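Local coordinates for protein pyridine synthase TbtD (Thermobispora bispora, PDB 5WA4) that probably forms the central pyridine ring of the thiopeptide antibiotic thiomuracin by a formal [4+2] aza-cycloaddition on a peptide substrate that carries an N-terminal leader, at residues R31-A36 with H77-Y82; I167-V172 with T224-A229. All coordinates share one frame; numbering follows the deposited sequence.

Interaction 1. Residues R31-A36 with H77-Y82; sequences RPAFAA and HVVGGY
Ala33 and Val78 bring two nearly antiparallel helices together: the axes of the short segments 31-35 and 77-82 run at 167° and approach to 8.6 Å. The parent helices, 22-35 and 64-85, belong to the part of this chain of the lantibiotic dehydratase C-terminal family that also carries a four-stranded antiparallel sheet. The tight part of the contact is small and wholly apolar. Pro32 and Ala33 both direct their CB atoms at the other helix, and Val78 directs its CB back at them. Its CG1 stands anti to the backbone N (chi1 179°), a setting that carries this methyl to Pro32 CB, 3.4 Å away, and to the backbone of Ala33 as well. Because Ala33 ends at its methyl, the backbones can come close, and the CA atoms of Ala33 and Val78 are 5.4 Å apart.

Ala33 is buried, and so is Val79, whereas Pro32 and Val78 remain partly exposed. On the looser side Ala36, which is exposed, also points its CB across, but Ala36 CB stays 4.9 Å from Val78 CG2. No hydrogen bond spans the segments, and just 156 Å² is buried between them. Phe34 packs instead on Ala44 and Phe46 of strand 44-49, tying helix 22-35 to the sheet, while Tyr82 touches Asp24, Leu25 and Asp28 earlier on that helix. Ala33 CB, itself on a buried residue, meets two valines: Val78 CB and, also at 4.0 Å, Val79 CG2.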
loop_
_atom_site.group_PDB
_atom_site.type_symbol
_atom_site.label_atom_id
_atom_site.label_comp_id
_atom_site.label_asym_id
_atom_site.label_seq_id
_atom_site.Cartn_x
_atom_site.Cartn_y
_atom_site.Cartn_z
ATOM N N ARG E 31 10.703 32.682 -36.608
ATOM C CA ARG E 31 11.132 33.965 -36.039
ATOM C C ARG E 31 10.900 35.163 -36.987
ATOM O O ARG E 31 10.304 36.159 -36.568
ATOM C CB ARG E 31 12.608 33.917 -35.604
ATOM C CG ARG E 31 13.235 35.295 -35.431
ATOM C CD ARG E 31 14.602 35.266 -34.746
ATOM N NE ARG E 31 15.632 34.660 -35.578
ATOM C CZ ARG E 31 16.934 34.753 -35.318
ATOM N NH1 ARG E 31 17.336 35.453 -34.252
ATOM N NH2 ARG E 31 17.830 34.160 -36.120
ATOM N N PRO E 32 11.354 35.076 -38.257
ATOM C CA PRO E 32 11.011 36.163 -39.187
ATOM C C PRO E 32 9.511 36.499 -39.267
ATOM O O PRO E 32 9.167 37.677 -39.267
ATOM C CB PRO E 32 11.505 35.626 -40.532
ATOM C CG PRO E 32 12.653 34.765 -40.176
ATOM C CD PRO E 32 12.274 34.104 -38.884
ATOM N N ALA E 33 8.644 35.493 -39.342
ATOM C CA ALA E 33 7.206 35.736 -39.399
ATOM C C ALA E 33 6.759 36.542 -38.179
ATOM O O ALA E 33 5.893 37.412 -38.280
ATOM C CB ALA E 33 6.443 34.425 -39.485
ATOM N N PHE E 34 7.383 36.256 -37.036
ATOM C CA PHE E 34 7.056 36.907 -35.772
ATOM C C PHE E 34 7.472 38.368 -35.775
ATOM O O PHE E 34 6.752 39.221 -35.251
ATOM C CB PHE E 34 7.726 36.194 -34.587
ATOM C CG PHE E 34 6.937 35.032 -34.032
ATOM C CD1 PHE E 34 5.994 34.367 -34.809
ATOM C CD2 PHE E 34 7.153 34.602 -32.730
ATOM C CE1 PHE E 34 5.273 33.292 -34.292
ATOM C CE2 PHE E 34 6.444 33.533 -32.207
ATOM C CZ PHE E 34 5.497 32.873 -32.987
ATOM N N ALA E 35 8.643 38.655 -36.341
ATOM C CA ALA E 35 9.112 40.037 -36.440
ATOM C C ALA E 35 8.222 40.813 -37.418
ATOM O O ALA E 35 7.955 42.010 -37.228
ATOM C CB ALA E 35 10.566 40.084 -36.877
ATOM N N ALA E 36 7.741 40.095 -38.437
ATOM C CA ALA E 36 6.909 40.655 -39.500
ATOM C C ALA E 36 5.603 41.268 -39.001
ATOM O O ALA E 36 5.008 42.091 -39.694
ATOM C CB ALA E 36 6.606 39.587 -40.525
ATOM N N HIS E 77 3.307 33.388 -45.719
ATOM C CA HIS E 77 4.366 33.829 -46.619
ATOM C C HIS E 77 5.760 33.422 -46.118
ATOM O O HIS E 77 6.517 32.773 -46.846
ATOM C CB HIS E 77 4.306 35.347 -46.841
ATOM C CG HIS E 77 5.298 35.851 -47.848
ATOM N ND1 HIS E 77 5.389 35.336 -49.126
ATOM C CD2 HIS E 77 6.236 36.825 -47.768
ATOM C CE1 HIS E 77 6.346 35.967 -49.784
ATOM N NE2 HIS E 77 6.873 36.877 -48.985
ATOM N N VAL E 78 6.096 33.789 -44.884
ATOM C CA VAL E 78 7.450 33.570 -44.379
ATOM C C VAL E 78 7.671 32.134 -43.901
ATOM O O VAL E 78 8.753 31.580 -44.100
ATOM C CB VAL E 78 7.787 34.533 -43.221
ATOM C CG1 VAL E 78 9.200 34.268 -42.681
ATOM C CG2 VAL E 78 7.620 35.972 -43.660
ATOM N N VAL E 79 6.659 31.531 -43.268
ATOM C CA VAL E 79 6.770 30.134 -42.832
ATOM C C VAL E 79 6.587 29.231 -44.042
ATOM O O VAL E 79 7.421 28.368 -44.298
ATOM C CB VAL E 79 5.746 29.746 -41.718
ATOM C CG1 VAL E 79 5.925 28.307 -41.301
ATOM C CG2 VAL E 79 5.915 30.632 -40.507
ATOM N N GLY E 80 5.514 29.443 -44.800
ATOM C CA GLY E 80 5.292 28.689 -46.026
ATOM C C GLY E 80 6.485 28.791 -46.968
ATOM O O GLY E 80 6.772 27.862 -47.730
ATOM N N GLY E 81 7.186 29.924 -46.893
ATOM C CA GLY E 81 8.394 30.156 -47.660
ATOM C C GLY E 81 9.543 29.265 -47.240
ATOM O O GLY E 81 10.337 28.824 -48.079
ATOM N N TYR E 82 9.651 29.005 -45.940
ATOM C CA TYR E 82 10.660 28.077 -45.450
ATOM C C TYR E 82 10.335 26.671 -45.922
ATOM O O TYR E 82 11.219 25.925 -46.358
ATOM C CB TYR E 82 10.753 28.111 -43.927
ATOM C CG TYR E 82 11.735 27.109 -43.354
ATOM C CD1 TYR E 82 11.363 25.784 -43.116
ATOM C CD2 TYR E 82 13.036 27.484 -43.053
ATOM C CE1 TYR E 82 12.261 24.873 -42.600
ATOM C CE2 TYR E 82 13.944 26.572 -42.534
ATOM C CZ TYR E 82 13.551 25.271 -42.312
ATOM O OH TYR E 82 14.449 24.370 -41.796
#

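Interaction 2. Residues I167-V172 with T224-A229; sequences IAFDLV and TERLIA
Arg226 extends its CG anti to the backbone N (chi1 -163°) and stays stretched from CG to NE, reaching across to Asp170, whose own CG lies anti to its carbonyl carbon (chi1 -66°). The two side chains meet at about a right angle, yet their flat ends are nearly coplanar, with the carboxylate and guanidinium planes 17° apart. The grip is side-on and bidentate. Arg226 NE donates to Asp170 OD1 at 2.8 Å, with OD1 tilted somewhat from the guanidinium plane. The second bond is straighter and lies in that plane: Arg226 NH2 to Asp170 OD2, 3.0 Å. Each oxygen uses its syn lone pair, and the paired bonds restrict rotation of both groups.

The salt bridge links helices 164-178 and 220-235 within the helical part of the chain; their short segments cross at -48° with axes 10.3 Å apart. At that spacing the backbones do not touch, and long side chains span the gap. Phe169 points toward the other helix and meets it beside the ion pair: Leu227 CB lies near the plane of its ring, 4.2 Å from CZ at the edge, and Arg226 CD comes obliquely to CD1 at 4.3 Å. Leu227 also packs on Ala345 and Val349 of helix 332-352, and Asp170, which is buried, touches His245 and Val246 of helix 244-265. Phe169 and Arg226 each also pack on an apolar side chain of the bound peptide, a fragment of the N-terminal leader.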
loop_
_atom_site.group_PDB
_atom_site.type_symbol
_atom_site.label_atom_id
_atom_site.label_comp_id
_atom_site.label_asym_id
_atom_site.label_seq_id
_atom_site.Cartn_x
_atom_site.Cartn_y
_atom_site.Cartn_z
ATOM N N ILE E 167 24.309 24.931 -22.387
ATOM C CA ILE E 167 23.361 25.997 -22.159
ATOM C C ILE E 167 22.438 25.593 -21.002
ATOM O O ILE E 167 22.274 26.346 -20.033
ATOM C CB ILE E 167 22.553 26.309 -23.415
ATOM C CG1 ILE E 167 23.501 26.845 -24.504
ATOM C CG2 ILE E 167 21.424 27.290 -23.077
ATOM C CD1 ILE E 167 22.841 27.133 -25.869
ATOM N N ALA E 168 21.888 24.386 -21.085
ATOM C CA ALA E 168 21.025 23.867 -20.036
ATOM C C ALA E 168 21.732 23.843 -18.689
ATOM O O ALA E 168 21.123 24.150 -17.666
ATOM C CB ALA E 168 20.534 22.507 -20.377
ATOM N N PHE E 169 23.012 23.499 -18.667
ATOM C CA PHE E 169 23.710 23.480 -17.389
ATOM C C PHE E 169 23.675 24.877 -16.772
ATOM O O PHE E 169 23.291 25.034 -15.611
ATOM C CB PHE E 169 25.147 22.992 -17.556
ATOM C CG PHE E 169 25.932 22.926 -16.264
ATOM C CD1 PHE E 169 26.690 24.009 -15.837
ATOM C CD2 PHE E 169 25.917 21.784 -15.482
ATOM C CE1 PHE E 169 27.417 23.948 -14.650
ATOM C CE2 PHE E 169 26.655 21.718 -14.295
ATOM C CZ PHE E 169 27.405 22.798 -13.885
ATOM N N ASP E 170 24.046 25.887 -17.564
ATOM C CA ASP E 170 24.077 27.270 -17.094
ATOM C C ASP E 170 22.693 27.712 -16.558
ATOM O O ASP E 170 22.582 28.140 -15.406
ATOM C CB ASP E 170 24.539 28.231 -18.208
ATOM C CG ASP E 170 26.005 28.022 -18.648
ATOM O OD1 ASP E 170 26.816 27.459 -17.888
ATOM O OD2 ASP E 170 26.353 28.467 -19.770
ATOM N N LEU E 171 21.648 27.588 -17.380
ATOM C CA LEU E 171 20.306 28.015 -16.982
ATOM C C LEU E 171 19.834 27.327 -15.713
ATOM O O LEU E 171 19.410 27.984 -14.759
ATOM C CB LEU E 171 19.300 27.763 -18.101
ATOM C CG LEU E 171 19.587 28.593 -19.347
ATOM C CD1 LEU E 171 18.499 28.422 -20.414
ATOM C CD2 LEU E 171 19.807 30.053 -18.968
ATOM N N VAL E 172 19.912 26.005 -15.696
ATOM C CA VAL E 172 19.480 25.234 -14.532
ATOM C C VAL E 172 20.199 25.677 -13.254
ATOM O O VAL E 172 19.566 25.932 -12.247
ATOM C CB VAL E 172 19.689 23.719 -14.782
ATOM C CG1 VAL E 172 20.025 22.976 -13.514
ATOM C CG2 VAL E 172 18.471 23.132 -15.461
ATOM N N THR E 224 33.148 22.151 -11.746
ATOM C CA THR E 224 33.117 22.940 -10.527
ATOM C C THR E 224 33.402 24.397 -10.805
ATOM O O THR E 224 32.791 25.284 -10.205
ATOM C CB THR E 224 34.137 22.458 -9.503
ATOM O OG1 THR E 224 35.405 22.288 -10.150
ATOM C CG2 THR E 224 33.695 21.163 -8.865
ATOM N N GLU E 225 34.335 24.654 -11.713
ATOM C CA GLU E 225 34.741 26.033 -11.931
ATOM C C GLU E 225 33.808 26.768 -12.908
ATOM O O GLU E 225 33.744 28.007 -12.889
ATOM C CB GLU E 225 36.212 26.093 -12.366
ATOM C CG GLU E 225 37.153 25.968 -11.152
ATOM C CD GLU E 225 38.599 25.697 -11.521
ATOM O OE1 GLU E 225 38.865 25.360 -12.695
ATOM O OE2 GLU E 225 39.474 25.808 -10.633
ATOM N N ARG E 226 33.035 26.029 -13.705
ATOM C CA ARG E 226 31.946 26.678 -14.433
ATOM C C ARG E 226 30.733 26.965 -13.516
ATOM O O ARG E 226 30.015 27.943 -13.713
ATOM C CB ARG E 226 31.504 25.848 -15.623
ATOM C CG ARG E 226 30.699 26.672 -16.575
ATOM C CD ARG E 226 30.101 25.868 -17.677
ATOM N NE ARG E 226 29.385 26.751 -18.592
ATOM C CZ ARG E 226 29.973 27.479 -19.537
ATOM N NH1 ARG E 226 31.288 27.437 -19.665
ATOM N NH2 ARG E 226 29.254 28.248 -20.353
ATOM N N LEU E 227 30.519 26.125 -12.507
ATOM C CA LEU E 227 29.409 26.326 -11.593
ATOM C C LEU E 227 29.681 27.532 -10.684
ATOM O O LEU E 227 28.807 28.365 -10.476
ATOM C CB LEU E 227 29.145 25.058 -10.774
ATOM C CG LEU E 227 28.134 25.140 -9.626
ATOM C CD1 LEU E 227 27.300 23.886 -9.618
ATOM C CD2 LEU E 227 28.812 25.305 -8.284
ATOM N N ILE E 228 30.899 27.625 -10.162
ATOM C CA ILE E 228 31.364 28.846 -9.501
ATOM C C ILE E 228 31.186 30.088 -10.394
ATOM O O ILE E 228 30.812 31.158 -9.920
ATOM C CB ILE E 228 32.846 28.734 -9.099
ATOM C CG1 ILE E 228 33.037 27.596 -8.099
ATOM C CG2 ILE E 228 33.325 30.027 -8.477
ATOM C CD1 ILE E 228 34.458 27.434 -7.635
ATOM N N ALA E 229 31.437 29.937 -11.690
ATOM C CA ALA E 229 31.330 31.058 -12.614
ATOM C C ALA E 229 29.873 31.393 -12.997
ATOM O O ALA E 229 29.543 32.567 -13.211
ATOM C CB ALA E 229 32.164 30.779 -13.867
#

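Overall arrangement
Interaction 1 precedes interaction 2 in the chain, and they share no helix: their centres lie 34 Å apart, with nearest atoms about 13 Å from each other. Both join two helices, but by different means. The 31-36/77-82 pair is close, nearly antiparallel, entirely apolar and only partly buried, on helices that accompany the sheet. The 167-172/224-229 pair is more widely spaced and inclined, and it is buried among helices; there a salt bridge accompanies the apolar contacts. The methyl of an alanine goes with the close approach, and long side chains with the wider one. Of the two, interaction 2 is the one touched by the bound peptide.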